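Side-chain contacts in geranyltranstransferase (PDB 4WK5), which probably acts as a magnesium-dependent prenyltransferase of the FPP/GGPP synthase family, joining isoprenoid diphosphate units into longer chains: residues Lys57-Leu62 with Phe281-Asn286; Met181-Thr186 with Leu211-Gly216. All coordinates share one frame; numbering follows the deposited sequence.

Contact 1 of 2, residues Lys57-Leu62 with Phe281-Asn286; sequences KRIRPL and FDFLRN
Phe283 reaches from helix 278-289 to the first turn of helix 59-70, where its ring end settles between Ile59 and Leu62. The CZ atom leads: it lies 3.7 Å from Leu62 CB and 3.9 Å from Ile59 CD1, two carbons that approach it from directions roughly at right angles. Both meet the ring obliquely. The long axis of the Leu62 side chain runs nearly perpendicular to that of Phe283, and its CD1 also comes within 4.1 Å of Phe283 CZ, placing a methyl beside the same corner of the ring. Phe283 spans the gap because its CG stands anti to the backbone N (chi1 175°), which throws the ring outward from its own helix. Ile59 meets it by folding: with chi1 and chi2 both near -60°, CD1 turns toward the aromatic tip. A flat, long phenylalanine suits helices whose backbones are this far apart, the closest alpha carbons, those of Leu62 and Phe283, being 8.7 Å from one another; the branched aliphatic residues, three positions apart, supply the seat. The side chains meet carbon to carbon, with backbone Ile59 O 3.9 Å from Phe283 CE2. Ile59 also touches Phe190, while Leu62 rests on Lys24 and Ile28. At the N-cap, Arg58 pairs with Glu29 and Glu86. Such helix-to-helix packing, joining the C-terminal helix to the end of the GGKRIRP motif, belongs to the all-alpha isoprenoid synthase fold.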
# COMPACT_ATOMS: atom_id res chain seq x y z
N LYS A 57 20.40 0.80 -8.67
CA LYS A 57 21.62 1.25 -8.02
C LYS A 57 21.54 1.13 -6.51
O LYS A 57 22.56 1.24 -5.82
CB LYS A 57 21.93 2.69 -8.42
CG LYS A 57 22.14 2.87 -9.92
CD LYS A 57 22.13 4.33 -10.34
CE LYS A 57 22.54 4.47 -11.80
NZ LYS A 57 21.63 3.73 -12.72
N ARG A 58 20.32 0.91 -6.00
CA ARG A 58 20.05 0.77 -4.57
C ARG A 58 20.51 1.97 -3.74
O ARG A 58 20.92 1.81 -2.60
CB ARG A 58 20.72 -0.50 -3.99
CG ARG A 58 20.46 -1.80 -4.77
CD ARG A 58 18.97 -2.12 -4.90
NE ARG A 58 18.78 -3.47 -5.43
CZ ARG A 58 17.67 -3.90 -6.03
NH1 ARG A 58 16.62 -3.10 -6.18
NH2 ARG A 58 17.62 -5.15 -6.47
N ILE A 59 20.42 3.17 -4.30
CA ILE A 59 20.91 4.36 -3.59
C ILE A 59 20.17 4.58 -2.26
O ILE A 59 20.79 4.88 -1.24
CB ILE A 59 20.78 5.60 -4.48
CG1 ILE A 59 21.70 5.48 -5.70
CG2 ILE A 59 21.11 6.86 -3.69
CD1 ILE A 59 23.13 5.09 -5.35
N ARG A 60 18.86 4.41 -2.26
CA ARG A 60 18.09 4.68 -1.05
C ARG A 60 18.41 3.72 0.09
O ARG A 60 18.68 4.17 1.20
CB ARG A 60 16.59 4.67 -1.37
CG ARG A 60 16.16 5.84 -2.24
CD ARG A 60 14.78 5.59 -2.89
NE ARG A 60 14.45 6.64 -3.86
CZ ARG A 60 14.88 6.65 -5.13
NH1 ARG A 60 15.63 5.67 -5.58
NH2 ARG A 60 14.54 7.65 -5.94
N PRO A 61 18.39 2.39 -0.16
CA PRO A 61 18.73 1.53 0.99
C PRO A 61 20.19 1.69 1.42
O PRO A 61 20.49 1.58 2.61
CB PRO A 61 18.46 0.11 0.48
CG PRO A 61 18.45 0.22 -1.02
CD PRO A 61 17.90 1.60 -1.31
N LEU A 62 21.08 1.95 0.47
CA LEU A 62 22.47 2.21 0.83
C LEU A 62 22.59 3.44 1.73
O LEU A 62 23.38 3.46 2.66
CB LEU A 62 23.34 2.38 -0.41
CG LEU A 62 23.72 1.10 -1.15
CD1 LEU A 62 24.30 1.44 -2.52
CD2 LEU A 62 24.74 0.31 -0.33
N PHE A 281 28.76 11.20 3.87
CA PHE A 281 29.44 12.22 3.10
C PHE A 281 30.23 11.60 1.94
O PHE A 281 30.09 12.03 0.79
CB PHE A 281 30.38 13.01 4.01
CG PHE A 281 31.23 14.01 3.29
CD1 PHE A 281 30.72 15.24 2.93
CD2 PHE A 281 32.55 13.72 2.99
CE1 PHE A 281 31.50 16.17 2.29
CE2 PHE A 281 33.35 14.65 2.34
CZ PHE A 281 32.82 15.87 1.99
N ASP A 282 31.04 10.60 2.25
CA ASP A 282 31.85 9.94 1.23
C ASP A 282 30.96 9.30 0.16
O ASP A 282 31.23 9.43 -1.04
CB ASP A 282 32.77 8.89 1.85
CG ASP A 282 33.87 9.50 2.70
OD1 ASP A 282 34.21 10.69 2.49
OD2 ASP A 282 34.41 8.78 3.56
N PHE A 283 29.91 8.61 0.60
CA PHE A 283 28.95 7.96 -0.31
C PHE A 283 28.34 8.98 -1.27
O PHE A 283 28.36 8.80 -2.49
CB PHE A 283 27.86 7.25 0.51
CG PHE A 283 26.76 6.63 -0.31
CD1 PHE A 283 27.04 5.77 -1.36
CD2 PHE A 283 25.44 6.91 -0.02
CE1 PHE A 283 26.01 5.21 -2.11
CE2 PHE A 283 24.41 6.35 -0.76
CZ PHE A 283 24.70 5.50 -1.81
N LEU A 284 27.83 10.07 -0.73
CA LEU A 284 27.14 11.04 -1.57
C LEU A 284 28.11 11.90 -2.38
O LEU A 284 27.76 12.39 -3.46
CB LEU A 284 26.22 11.93 -0.73
CG LEU A 284 25.08 11.16 -0.07
CD1 LEU A 284 24.12 12.10 0.61
CD2 LEU A 284 24.34 10.28 -1.08
N ARG A 285 29.33 12.06 -1.88
CA ARG A 285 30.36 12.77 -2.63
C ARG A 285 30.74 11.98 -3.88
O ARG A 285 30.83 12.55 -4.97
CB ARG A 285 31.60 13.02 -1.76
CG ARG A 285 32.60 13.98 -2.38
CD ARG A 285 33.88 14.00 -1.56
NE ARG A 285 34.31 12.64 -1.24
CZ ARG A 285 35.36 12.35 -0.48
NH1 ARG A 285 36.10 13.32 0.04
NH2 ARG A 285 35.67 11.08 -0.24
N ASN A 286 30.96 10.68 -3.72
CA ASN A 286 31.31 9.84 -4.87
C ASN A 286 30.13 9.63 -5.80
O ASN A 286 30.30 9.33 -6.98
CB ASN A 286 31.85 8.49 -4.40
CG ASN A 286 33.17 8.62 -3.65
OD1 ASN A 286 33.35 8.06 -2.57
ND2 ASN A 286 34.10 9.38 -4.22

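Contact 2 of 2, residues Met181-Thr186 with Leu211-Gly216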
# COMPACT_ATOMS: atom_id res chain seq x y z
N MET A 181 6.14 19.35 -6.23
CA MET A 181 5.99 18.02 -6.78
C MET A 181 7.29 17.21 -6.63
O MET A 181 7.25 16.02 -6.30
CB MET A 181 5.56 18.11 -8.25
CG MET A 181 5.35 16.76 -8.92
SD MET A 181 6.86 16.18 -9.72
CE MET A 181 6.96 17.38 -11.06
N TYR A 182 8.44 17.84 -6.86
CA TYR A 182 9.72 17.16 -6.68
C TYR A 182 9.88 16.76 -5.22
O TYR A 182 10.35 15.68 -4.90
CB TYR A 182 10.90 18.05 -7.09
CG TYR A 182 11.19 18.04 -8.58
CD1 TYR A 182 10.15 18.08 -9.51
CD2 TYR A 182 12.50 18.03 -9.05
CE1 TYR A 182 10.42 18.07 -10.87
CE2 TYR A 182 12.76 18.02 -10.40
CZ TYR A 182 11.72 18.04 -11.30
OH TYR A 182 11.99 18.04 -12.65
N SER A 183 9.53 17.68 -4.34
CA SER A 183 9.64 17.45 -2.91
C SER A 183 8.82 16.25 -2.47
O SER A 183 9.27 15.43 -1.68
CB SER A 183 9.20 18.68 -2.13
OG SER A 183 9.12 18.41 -0.75
N PHE A 184 7.60 16.15 -2.99
CA PHE A 184 6.72 15.04 -2.64
C PHE A 184 7.11 13.74 -3.33
O PHE A 184 7.16 12.67 -2.71
CB PHE A 184 5.27 15.36 -2.99
CG PHE A 184 4.54 16.18 -1.95
CD1 PHE A 184 5.22 17.00 -1.06
CD2 PHE A 184 3.16 16.08 -1.84
CE1 PHE A 184 4.53 17.74 -0.11
CE2 PHE A 184 2.46 16.82 -0.88
CZ PHE A 184 3.15 17.65 -0.02
N LYS A 185 7.38 13.81 -4.63
CA LYS A 185 7.56 12.60 -5.43
C LYS A 185 8.90 11.89 -5.19
O LYS A 185 8.99 10.66 -5.28
CB LYS A 185 7.42 12.94 -6.92
CG LYS A 185 7.61 11.79 -7.88
CD LYS A 185 7.88 12.35 -9.29
CE LYS A 185 8.34 11.27 -10.25
NZ LYS A 185 7.32 10.21 -10.43
N THR A 186 9.93 12.68 -4.89
CA THR A 186 11.28 12.15 -4.73
C THR A 186 11.89 12.54 -3.37
O THR A 186 12.50 11.70 -2.69
CB THR A 186 12.20 12.67 -5.86
OG1 THR A 186 11.62 12.31 -7.12
CG2 THR A 186 13.60 12.05 -5.75
N LEU A 211 17.42 17.84 5.15
CA LEU A 211 18.53 17.47 4.28
C LEU A 211 18.12 16.48 3.20
O LEU A 211 18.46 16.65 2.03
CB LEU A 211 19.67 16.86 5.10
CG LEU A 211 20.47 17.77 6.01
CD1 LEU A 211 21.66 16.99 6.56
CD2 LEU A 211 20.92 19.04 5.29
N GLY A 212 17.38 15.44 3.59
CA GLY A 212 16.97 14.43 2.64
C GLY A 212 16.05 14.99 1.58
O GLY A 212 16.12 14.61 0.41
N GLU A 213 15.16 15.89 1.98
CA GLU A 213 14.26 16.50 1.01
C GLU A 213 15.03 17.29 -0.04
O GLU A 213 14.77 17.15 -1.24
CB GLU A 213 13.24 17.40 1.69
CG GLU A 213 12.07 17.71 0.77
CD GLU A 213 11.30 18.94 1.19
OE1 GLU A 213 10.58 18.86 2.20
OE2 GLU A 213 11.41 19.97 0.49
N LYS A 214 15.99 18.12 0.39
CA LYS A 214 16.77 18.89 -0.56
C LYS A 214 17.63 17.97 -1.43
O LYS A 214 17.74 18.20 -2.64
CB LYS A 214 17.64 19.93 0.15
CG LYS A 214 16.82 20.98 0.86
CD LYS A 214 17.63 22.25 1.10
CE LYS A 214 16.74 23.48 0.95
NZ LYS A 214 17.51 24.75 1.02
N PHE A 215 18.23 16.96 -0.83
CA PHE A 215 18.99 16.00 -1.62
C PHE A 215 18.10 15.38 -2.70
O PHE A 215 18.51 15.25 -3.86
CB PHE A 215 19.59 14.90 -0.73
CG PHE A 215 20.31 13.83 -1.51
CD1 PHE A 215 19.66 12.65 -1.87
CD2 PHE A 215 21.62 14.01 -1.92
CE1 PHE A 215 20.31 11.68 -2.61
CE2 PHE A 215 22.27 13.04 -2.65
CZ PHE A 215 21.61 11.87 -3.00
N GLY A 216 16.88 15.01 -2.31
CA GLY A 216 15.94 14.41 -3.24
C GLY A 216 15.57 15.31 -4.41
O GLY A 216 15.47 14.86 -5.54
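Ser183 and Thr186 of helix 175-201 face Glu213 and Gly216 of helix 206-229, a close pairing of neighbouring helices in the all-alpha isoprenoid synthase bundle. At the upstream pair, the serine hydroxyl sits over the face of the carboxylate: Ser183 OG is 3.0 Å from Glu213 CD and as near to OE2, but the angles are too poor for a hydrogen bond. The glutamate reaches there through an extended chain, CG anti to the backbone N (chi1 -164°). At the other pair the backbones come still closer, the alpha carbons of Thr186 and Gly216 lying 5.4 Å apart. The Thr186 methyl CG2, lying across from its own N, reaches to 3.4 Å from Gly216 O. Glycine suits the place because the site of a beta carbon is only about 3.2 Å from Thr186 O. The small serine and threonine side chains likewise let the helices approach. At 183-186 the helix widens into a pi-type turn, seen in the phi of Thr186, -125°. Farther out, Lys185 forms a salt bridge with Glu160, and Phe184 meets Phe40 of the second subunit, so this stretch of helix also reaches the dimer interface. The Tyr182 hydroxyl bonds to the backbone N of Leu248, and the Thr186 hydroxyl OG1 gives a hydrogen bond to the side-chain oxygen OE1 of Gln220.

The centres of contacts 1 and 2 lie about 15 Å apart, yet the two patches touch: Leu284 CD2 of the C-terminal helix packs 3.7 Å from Phe215 CZ. Phe190 connects them too, touching Ile59 on one side and meeting the Phe215 ring edge-to-face. Tyr265 adds a further tie, bonding to the Leu284 backbone oxygen and meeting the ring of Phe215. Contact 1 includes the KRIRP part of the GGKRIRP signature, which in relatives helps bind isopentenyl diphosphate; beyond contact 2, farther along the same helix 206-229, lies the second aspartate-rich motif, which includes Asp224 and in relatives helps bind magnesium.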